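Local coordinates for protein probable transcriptional regulator (Rhodococcus jostii, PDB 3ON2) that probably acts as a TetR-family transcriptional regulator that binds DNA through an N-terminal helix-turn-helix domain, its precise role being unknown, at residues A[11-23]-A[50-63]. Sequence-based numbering, arbitrary orientation. Where two conformers were deposited one is given.
Sequences GSLRRVLLARAES and SKHFRDRQALLDAL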
ATOM      1  N   GLY A  11       8.029   8.445 -23.919  1.00 29.16           N
ATOM      2  CA  GLY A  11       7.100   8.489 -22.766  1.00 27.83           C
ATOM      3  C   GLY A  11       7.222   9.823 -22.020  1.00 27.02           C
ATOM      4  O   GLY A  11       8.179  10.573 -22.245  1.00 26.85           O
ATOM      5  N   SER A  12       6.286  10.139 -21.123  1.00 25.96           N
ATOM      6  CA  SER A  12       6.428  11.392 -20.353  1.00 24.87           C
ATOM      7  C   SER A  12       7.600  11.264 -19.389  1.00 24.47           C
ATOM      8  O   SER A  12       7.837  10.184 -18.852  1.00 24.02           O
ATOM      9  CB  SER A  12       5.151  11.765 -19.589  1.00 25.03           C
ATOM     10  OG  SER A  12       5.002  11.023 -18.390  1.00 22.69           O
ATOM     11  N   LEU A  13       8.327  12.359 -19.186  1.00 24.30           N
ATOM     12  CA  LEU A  13       9.417  12.383 -18.204  1.00 24.42           C
ATOM     13  C   LEU A  13       8.934  11.954 -16.812  1.00 23.22           C
ATOM     14  O   LEU A  13       9.609  11.212 -16.110  1.00 22.88           O
ATOM     15  CB  LEU A  13      10.021  13.777 -18.101  1.00 24.69           C
ATOM     16  CG  LEU A  13      11.422  13.935 -18.629  1.00 28.86           C
ATOM     17  CD1 LEU A  13      11.882  15.378 -18.379  1.00 30.30           C
ATOM     18  CD2 LEU A  13      12.340  12.903 -17.941  1.00 30.57           C
ATOM     19  N   ARG A  14       7.749  12.417 -16.426  1.00 22.34           N
ATOM     20  CA  ARG A  14       7.198  12.068 -15.131  1.00 21.30           C
ATOM     21  C   ARG A  14       7.084  10.555 -14.971  1.00 21.30           C
ATOM     22  O   ARG A  14       7.539   9.987 -13.978  1.00 20.23           O
ATOM     23  CB  ARG A  14       5.813  12.694 -14.963  1.00 21.57           C
ATOM     24  CG  ARG A  14       5.209  12.413 -13.608  1.00 19.19           C
ATOM     25  CD  ARG A  14       3.787  12.937 -13.510  1.00 17.78           C
ATOM     26  NE  ARG A  14       3.470  13.042 -12.104  1.00 17.46           N
ATOM     27  CZ  ARG A  14       2.905  12.089 -11.373  1.00 17.95           C
ATOM     28  NH1 ARG A  14       2.510  10.948 -11.923  1.00 17.57           N
ATOM     29  NH2 ARG A  14       2.703  12.314 -10.085  1.00 18.49           N
ATOM     30  N   ARG A  15       6.459   9.901 -15.943  0.50 21.09           N
ATOM     31  CA  ARG A  15       6.245   8.459 -15.840  0.50 21.22           C
ATOM     32  C   ARG A  15       7.564   7.695 -15.889  0.50 20.58           C
ATOM     33  O   ARG A  15       7.784   6.789 -15.093  0.50 19.84           O
ATOM     34  CB  ARG A  15       5.327   7.957 -16.944  0.50 21.44           C
ATOM     35  CG  ARG A  15       5.273   6.428 -17.012  0.50 23.61           C
ATOM     36  CD  ARG A  15       4.524   5.842 -15.830  0.50 25.35           C
ATOM     37  NE  ARG A  15       5.393   5.456 -14.718  0.50 24.76           N
ATOM     38  CZ  ARG A  15       5.064   5.640 -13.450  0.50 25.99           C
ATOM     39  NH1 ARG A  15       3.905   6.232 -13.134  0.50 26.06           N
ATOM     40  NH2 ARG A  15       5.887   5.244 -12.498  0.50 27.50           N
ATOM     41  N   VAL A  16       8.441   8.082 -16.816  1.00 20.37           N
ATOM     42  CA  VAL A  16       9.718   7.381 -16.996  1.00 21.02           C
ATOM     43  C   VAL A  16      10.543   7.503 -15.713  1.00 20.24           C
ATOM     44  O   VAL A  16      11.078   6.526 -15.223  1.00 19.62           O
ATOM     45  CB  VAL A  16      10.533   7.986 -18.188  1.00 21.23           C
ATOM     46  CG1 VAL A  16      11.907   7.335 -18.292  1.00 23.82           C
ATOM     47  CG2 VAL A  16       9.787   7.822 -19.488  1.00 23.17           C
ATOM     48  N   LEU A  17      10.637   8.724 -15.186  1.00 20.10           N
ATOM     49  CA  LEU A  17      11.407   8.956 -13.949  1.00 20.22           C
ATOM     50  C   LEU A  17      10.841   8.222 -12.758  1.00 19.50           C
ATOM     51  O   LEU A  17      11.599   7.696 -11.966  1.00 19.66           O
ATOM     52  CB  LEU A  17      11.566  10.439 -13.633  1.00 20.31           C
ATOM     53  CG  LEU A  17      12.569  11.137 -14.560  1.00 22.68           C
ATOM     54  CD1 LEU A  17      12.626  12.612 -14.232  1.00 24.07           C
ATOM     55  CD2 LEU A  17      13.955  10.532 -14.401  1.00 25.01           C
ATOM     56  N   LEU A  18       9.517   8.173 -12.641  1.00 19.07           N
ATOM     57  CA  LEU A  18       8.898   7.444 -11.538  1.00 18.94           C
ATOM     58  C   LEU A  18       9.156   5.938 -11.624  1.00 18.61           C
ATOM     59  O   LEU A  18       9.378   5.298 -10.598  1.00 17.40           O
ATOM     60  CB  LEU A  18       7.390   7.710 -11.447  1.00 18.67           C
ATOM     61  CG  LEU A  18       6.875   8.973 -10.764  1.00 19.02           C
ATOM     62  CD1 LEU A  18       5.380   9.267 -11.087  1.00 18.52           C
ATOM     63  CD2 LEU A  18       7.099   8.862  -9.251  1.00 19.26           C
ATOM     64  N   ALA A  19       9.116   5.370 -12.824  1.00 19.31           N
ATOM     65  CA  ALA A  19       9.401   3.928 -12.969  1.00 20.45           C
ATOM     66  C   ALA A  19      10.873   3.584 -12.612  1.00 21.23           C
ATOM     67  O   ALA A  19      11.163   2.603 -11.913  1.00 21.54           O
ATOM     68  CB  ALA A  19       9.079   3.459 -14.378  1.00 21.09           C
ATOM     69  N   ARG A  20      11.796   4.400 -13.102  1.00 21.71           N
ATOM     70  CA  ARG A  20      13.212   4.278 -12.739  1.00 22.76           C
ATOM     71  C   ARG A  20      13.461   4.479 -11.232  1.00 22.01           C
ATOM     72  O   ARG A  20      14.211   3.705 -10.619  1.00 21.73           O
ATOM     73  CB  ARG A  20      14.030   5.299 -13.531  1.00 23.67           C
ATOM     74  CG  ARG A  20      14.355   4.881 -14.943  1.00 28.32           C
ATOM     75  CD  ARG A  20      14.992   6.016 -15.717  1.00 34.56           C
ATOM     76  NE  ARG A  20      15.173   5.685 -17.135  1.00 39.72           N
ATOM     77  CZ  ARG A  20      16.261   5.105 -17.639  1.00 41.85           C
ATOM     78  NH1 ARG A  20      17.272   4.778 -16.839  1.00 43.03           N
ATOM     79  NH2 ARG A  20      16.331   4.844 -18.941  1.00 43.84           N
ATOM     80  N   ALA A  21      12.838   5.510 -10.635  1.00 20.77           N
ATOM     81  CA  ALA A  21      13.007   5.791  -9.204  1.00 20.21           C
ATOM     82  C   ALA A  21      12.558   4.627  -8.355  1.00 20.51           C
ATOM     83  O   ALA A  21      13.225   4.280  -7.372  1.00 19.51           O
ATOM     84  CB  ALA A  21      12.252   7.064  -8.789  1.00 20.29           C
ATOM     85  N   GLU A  22      11.429   4.022  -8.738  1.00 20.90           N
ATOM     86  CA  GLU A  22      10.884   2.888  -7.985  1.00 22.31           C
ATOM     87  C   GLU A  22      11.854   1.716  -8.077  1.00 22.78           C
ATOM     88  O   GLU A  22      12.109   1.052  -7.075  1.00 23.30           O
ATOM     89  CB  GLU A  22       9.492   2.491  -8.471  1.00 22.02           C
ATOM     90  CG  GLU A  22       8.810   1.517  -7.501  1.00 25.39           C
ATOM     91  CD  GLU A  22       7.363   1.195  -7.853  1.00 26.96           C
ATOM     92  OE1 GLU A  22       6.729   2.000  -8.565  1.00 30.41           O
ATOM     93  OE2 GLU A  22       6.864   0.136  -7.400  1.00 26.35           O
ATOM     94  N   SER A  23      12.422   1.496  -9.264  1.00 22.71           N
ATOM     95  CA  SER A  23      13.394   0.404  -9.446  1.00 23.98           C
ATOM     96  C   SER A  23      14.651   0.589  -8.556  1.00 23.74           C
ATOM     97  O   SER A  23      15.106  -0.341  -7.906  1.00 24.43           O
ATOM     98  CB  SER A  23      13.762   0.257 -10.930  1.00 24.26           C
ATOM     99  OG  SER A  23      14.641  -0.847 -11.136  1.00 27.16           O
ATOM    100  N   SER A  50      15.266  19.209 -18.677  1.00 36.66           N
ATOM    101  CA  SER A  50      14.216  19.037 -17.655  1.00 34.60           C
ATOM    102  C   SER A  50      14.281  17.676 -16.931  1.00 32.62           C
ATOM    103  O   SER A  50      14.537  16.640 -17.557  1.00 32.47           O
ATOM    104  CB  SER A  50      12.809  19.281 -18.231  1.00 34.80           C
ATOM    105  OG  SER A  50      11.814  19.220 -17.198  1.00 34.95           O
ATOM    106  N   LYS A  51      14.081  17.728 -15.611  1.00 30.04           N
ATOM    107  CA  LYS A  51      13.992  16.561 -14.734  1.00 27.53           C
ATOM    108  C   LYS A  51      12.511  16.332 -14.399  1.00 25.31           C
ATOM    109  O   LYS A  51      12.187  15.449 -13.607  1.00 24.12           O
ATOM    110  CB  LYS A  51      14.748  16.791 -13.415  1.00 27.93           C
ATOM    111  CG  LYS A  51      16.205  17.261 -13.514  1.00 30.44           C
ATOM    112  CD  LYS A  51      16.800  17.530 -12.116  1.00 32.50           C
ATOM    113  CE  LYS A  51      16.436  18.931 -11.532  1.00 35.20           C
ATOM    114  NZ  LYS A  51      14.960  19.334 -11.549  1.00 37.02           N
ATOM    115  N   HIS A  52      11.641  17.140 -15.015  1.00 23.45           N
ATOM    116  CA  HIS A  52      10.203  17.252 -14.702  1.00 21.95           C
ATOM    117  C   HIS A  52       9.901  17.753 -13.291  1.00 20.62           C
ATOM    118  O   HIS A  52       9.289  18.806 -13.119  1.00 19.83           O
ATOM    119  CB  HIS A  52       9.422  15.952 -14.956  1.00 22.16           C
ATOM    120  CG  HIS A  52       8.012  16.030 -14.476  1.00 22.37           C
ATOM    121  ND1 HIS A  52       7.007  16.612 -15.221  1.00 22.50           N
ATOM    122  CD2 HIS A  52       7.445  15.651 -13.307  1.00 22.53           C
ATOM    123  CE1 HIS A  52       5.883  16.588 -14.527  1.00 22.50           C
ATOM    124  NE2 HIS A  52       6.117  15.986 -13.375  1.00 22.47           N
ATOM    125  N   PHE A  53      10.312  16.980 -12.286  1.00 19.32           N
ATOM    126  CA  PHE A  53      10.044  17.305 -10.895  1.00 18.85           C
ATOM    127  C   PHE A  53      10.831  18.525 -10.452  1.00 18.97           C
ATOM    128  O   PHE A  53      11.974  18.692 -10.822  1.00 18.99           O
ATOM    129  CB  PHE A  53      10.377  16.093 -10.018  1.00 18.08           C
ATOM    130  CG  PHE A  53       9.477  14.919 -10.275  1.00 17.88           C
ATOM    131  CD1 PHE A  53       8.192  14.873  -9.725  1.00 16.27           C
ATOM    132  CD2 PHE A  53       9.901  13.862 -11.080  1.00 17.94           C
ATOM    133  CE1 PHE A  53       7.348  13.788  -9.967  1.00 15.39           C
ATOM    134  CE2 PHE A  53       9.051  12.773 -11.329  1.00 17.54           C
ATOM    135  CZ  PHE A  53       7.783  12.740 -10.764  1.00 14.04           C
ATOM    136  N   ARG A  54      10.207  19.366  -9.648  1.00 19.45           N
ATOM    137  CA  ARG A  54      10.806  20.621  -9.174  1.00 21.10           C
ATOM    138  C   ARG A  54      12.028  20.337  -8.295  1.00 20.97           C
ATOM    139  O   ARG A  54      13.011  21.068  -8.341  1.00 21.91           O
ATOM    140  CB  ARG A  54       9.749  21.388  -8.360  1.00 21.45           C
ATOM    141  CG  ARG A  54      10.190  22.680  -7.703  1.00 25.55           C
ATOM    142  CD  ARG A  54       9.784  23.916  -8.500  1.00 28.92           C
ATOM    143  NE  ARG A  54       8.370  23.931  -8.885  1.00 31.87           N
ATOM    144  CZ  ARG A  54       7.448  24.776  -8.409  1.00 32.44           C
ATOM    145  NH1 ARG A  54       6.204  24.700  -8.855  1.00 31.15           N
ATOM    146  NH2 ARG A  54       7.767  25.698  -7.498  1.00 32.41           N
ATOM    147  N   ASP A  55      11.948  19.286  -7.480  1.00 20.60           N
ATOM    148  CA  ASP A  55      13.037  18.901  -6.578  1.00 20.76           C
ATOM    149  C   ASP A  55      12.827  17.464  -6.119  1.00 19.92           C
ATOM    150  O   ASP A  55      11.820  16.828  -6.468  1.00 19.30           O
ATOM    151  CB  ASP A  55      13.106  19.848  -5.364  1.00 21.33           C
ATOM    152  CG  ASP A  55      11.741  20.013  -4.645  1.00 24.48           C
ATOM    153  OD1 ASP A  55      10.927  19.061  -4.566  1.00 25.51           O
ATOM    154  OD2 ASP A  55      11.478  21.124  -4.133  1.00 29.91           O
ATOM    155  N   ARG A  56      13.778  16.957  -5.347  1.00 19.10           N
ATOM    156  CA  ARG A  56      13.732  15.601  -4.845  1.00 18.47           C
ATOM    157  C   ARG A  56      12.445  15.338  -4.089  1.00 17.37           C
ATOM    158  O   ARG A  56      11.850  14.270  -4.239  1.00 17.01           O
ATOM    159  CB  ARG A  56      14.922  15.329  -3.904  1.00 18.63           C
ATOM    160  CG  ARG A  56      14.994  13.872  -3.407  1.00 21.98           C
ATOM    161  CD  ARG A  56      16.383  13.556  -2.821  1.00 27.91           C
ATOM    162  NE  ARG A  56      16.526  12.120  -2.625  1.00 35.44           N
ATOM    163  CZ  ARG A  56      16.479  11.517  -1.440  1.00 36.76           C
ATOM    164  NH1 ARG A  56      16.590  10.200  -1.352  1.00 37.49           N
ATOM    165  NH2 ARG A  56      16.324  12.232  -0.339  1.00 39.50           N
ATOM    166  N   GLN A  57      12.047  16.276  -3.231  1.00 17.14           N
ATOM    167  CA  GLN A  57      10.825  16.076  -2.448  1.00 17.68           C
ATOM    168  C   GLN A  57       9.583  15.889  -3.334  1.00 17.08           C
ATOM    169  O   GLN A  57       8.722  15.107  -2.993  1.00 17.22           O
ATOM    170  CB  GLN A  57      10.603  17.195  -1.419  1.00 17.63           C
ATOM    171  CG  GLN A  57       9.503  16.873  -0.411  1.00 19.89           C
ATOM    172  CD  GLN A  57       9.869  15.684   0.451  1.00 21.08           C
ATOM    173  OE1 GLN A  57      10.958  15.642   0.996  1.00 22.04           O
ATOM    174  NE2 GLN A  57       8.968  14.703   0.566  1.00 21.75           N
ATOM    175  N   ALA A  58       9.507  16.585  -4.472  1.00 17.03           N
ATOM    176  CA  ALA A  58       8.368  16.405  -5.372  1.00 17.03           C
ATOM    177  C   ALA A  58       8.366  14.972  -5.943  1.00 16.58           C
ATOM    178  O   ALA A  58       7.322  14.342  -6.056  1.00 16.81           O
ATOM    179  CB  ALA A  58       8.388  17.442  -6.484  1.00 17.15           C
ATOM    180  N   LEU A  59       9.546  14.459  -6.276  1.00 16.12           N
ATOM    181  CA  LEU A  59       9.675  13.055  -6.683  1.00 15.07           C
ATOM    182  C   LEU A  59       9.197  12.052  -5.603  1.00 15.03           C
ATOM    183  O   LEU A  59       8.426  11.094  -5.898  1.00 13.96           O
ATOM    184  CB  LEU A  59      11.125  12.744  -7.077  1.00 15.74           C
ATOM    185  CG  LEU A  59      11.391  11.273  -7.419  1.00 15.36           C
ATOM    186  CD1 LEU A  59      10.630  10.894  -8.684  1.00 17.99           C
ATOM    187  CD2 LEU A  59      12.897  11.058  -7.606  1.00 17.86           C
ATOM    188  N   LEU A  60       9.637  12.267  -4.363  1.00 14.64           N
ATOM    189  CA  LEU A  60       9.290  11.334  -3.275  1.00 15.08           C
ATOM    190  C   LEU A  60       7.795  11.369  -2.975  1.00 15.26           C
ATOM    191  O   LEU A  60       7.190  10.315  -2.718  1.00 13.64           O
ATOM    192  CB  LEU A  60      10.081  11.611  -1.995  1.00 15.80           C
ATOM    193  CG  LEU A  60      11.597  11.588  -2.080  1.00 17.40           C
ATOM    194  CD1 LEU A  60      12.218  12.064  -0.782  1.00 18.90           C
ATOM    195  CD2 LEU A  60      12.081  10.164  -2.452  1.00 18.59           C
ATOM    196  N   ASP A  61       7.220  12.579  -2.995  1.00 15.71           N
ATOM    197  CA  ASP A  61       5.783  12.771  -2.785  1.00 15.85           C
ATOM    198  C   ASP A  61       4.994  12.025  -3.879  1.00 15.65           C
ATOM    199  O   ASP A  61       3.979  11.396  -3.584  1.00 14.84           O
ATOM    200  CB  ASP A  61       5.416  14.262  -2.815  1.00 17.30           C
ATOM    201  CG  ASP A  61       5.905  15.045  -1.569  1.00 20.17           C
ATOM    202  OD1 ASP A  61       6.410  14.433  -0.585  1.00 22.15           O
ATOM    203  OD2 ASP A  61       5.749  16.296  -1.574  1.00 23.81           O
ATOM    204  N   ALA A  62       5.466  12.118  -5.129  1.00 15.49           N
ATOM    205  CA  ALA A  62       4.854  11.428  -6.271  1.00 15.86           C
ATOM    206  C   ALA A  62       4.914   9.905  -6.139  1.00 15.84           C
ATOM    207  O   ALA A  62       3.922   9.238  -6.410  1.00 15.84           O
ATOM    208  CB  ALA A  62       5.481  11.881  -7.598  1.00 15.97           C
ATOM    209  N   LEU A  63       6.060   9.369  -5.713  1.00 15.67           N
ATOM    210  CA  LEU A  63       6.215   7.930  -5.455  1.00 15.82           C
ATOM    211  C   LEU A  63       5.292   7.441  -4.350  1.00 16.11           C
ATOM    212  O   LEU A  63       4.605   6.418  -4.487  1.00 15.65           O
ATOM    213  CB  LEU A  63       7.656   7.634  -5.034  1.00 16.54           C
ATOM    214  CG  LEU A  63       8.671   7.514  -6.163  1.00 17.31           C
ATOM    215  CD1 LEU A  63      10.111   7.560  -5.605  1.00 20.42           C
ATOM    216  CD2 LEU A  63       8.424   6.212  -6.927  1.00 19.95           C
TER
HETATM  217  O   HOH W   1       2.080  10.262  -8.107  1.00 19.22           O
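Arg14 lies over the imidazole of His52: its CB sits 3.7 Å from the ring centroid and 12° off the normal, a CH-pi contact. With CG anti to the backbone N (chi1 -178°) and the chain extended to NE, Arg14 runs past His52, its CG 3.8 Å from Phe53 CZ. No hydrogen bond joins the segments directly, but a water bridges them, accepting from Arg14 NH2 at 2.9 Å and donating to Ala62 O. Replacing Arg14 by alanine is likely to leave the bridging water without its donor and a gap beside Phe53 CZ.

The Phe53 ring is sandwiched between His52 CD2, centred over one face, and Leu59 CD1, toward the rim of the other, while Leu17 CB meets its edge at Phe53 CE2, 4.1 Å away. Leu18 CD2 packs on Leu63 CG (3.7 Å) and Ala62 CB, and Ala21 CB on Leu63 CD1 (3.9 Å). In the second shell, Ser50 OG accepts from His52 N at 3.0 Å, an ST turn leading into His52, and Asp55 OD1 accepts from Ala58 N, capping the start of helix 56-81.

The axes of segments 13-23 and 56-63 approach to 10.5 Å and cross at -79°. Leu38 of helix 35-41 touches Leu17, Ala21 and Leu59, so that helices 13-28, 35-41 and 56-81 share an apolar core, consistent with a TetR-type DNA-binding domain; Leu110 of helix 105-115 meets Leu63.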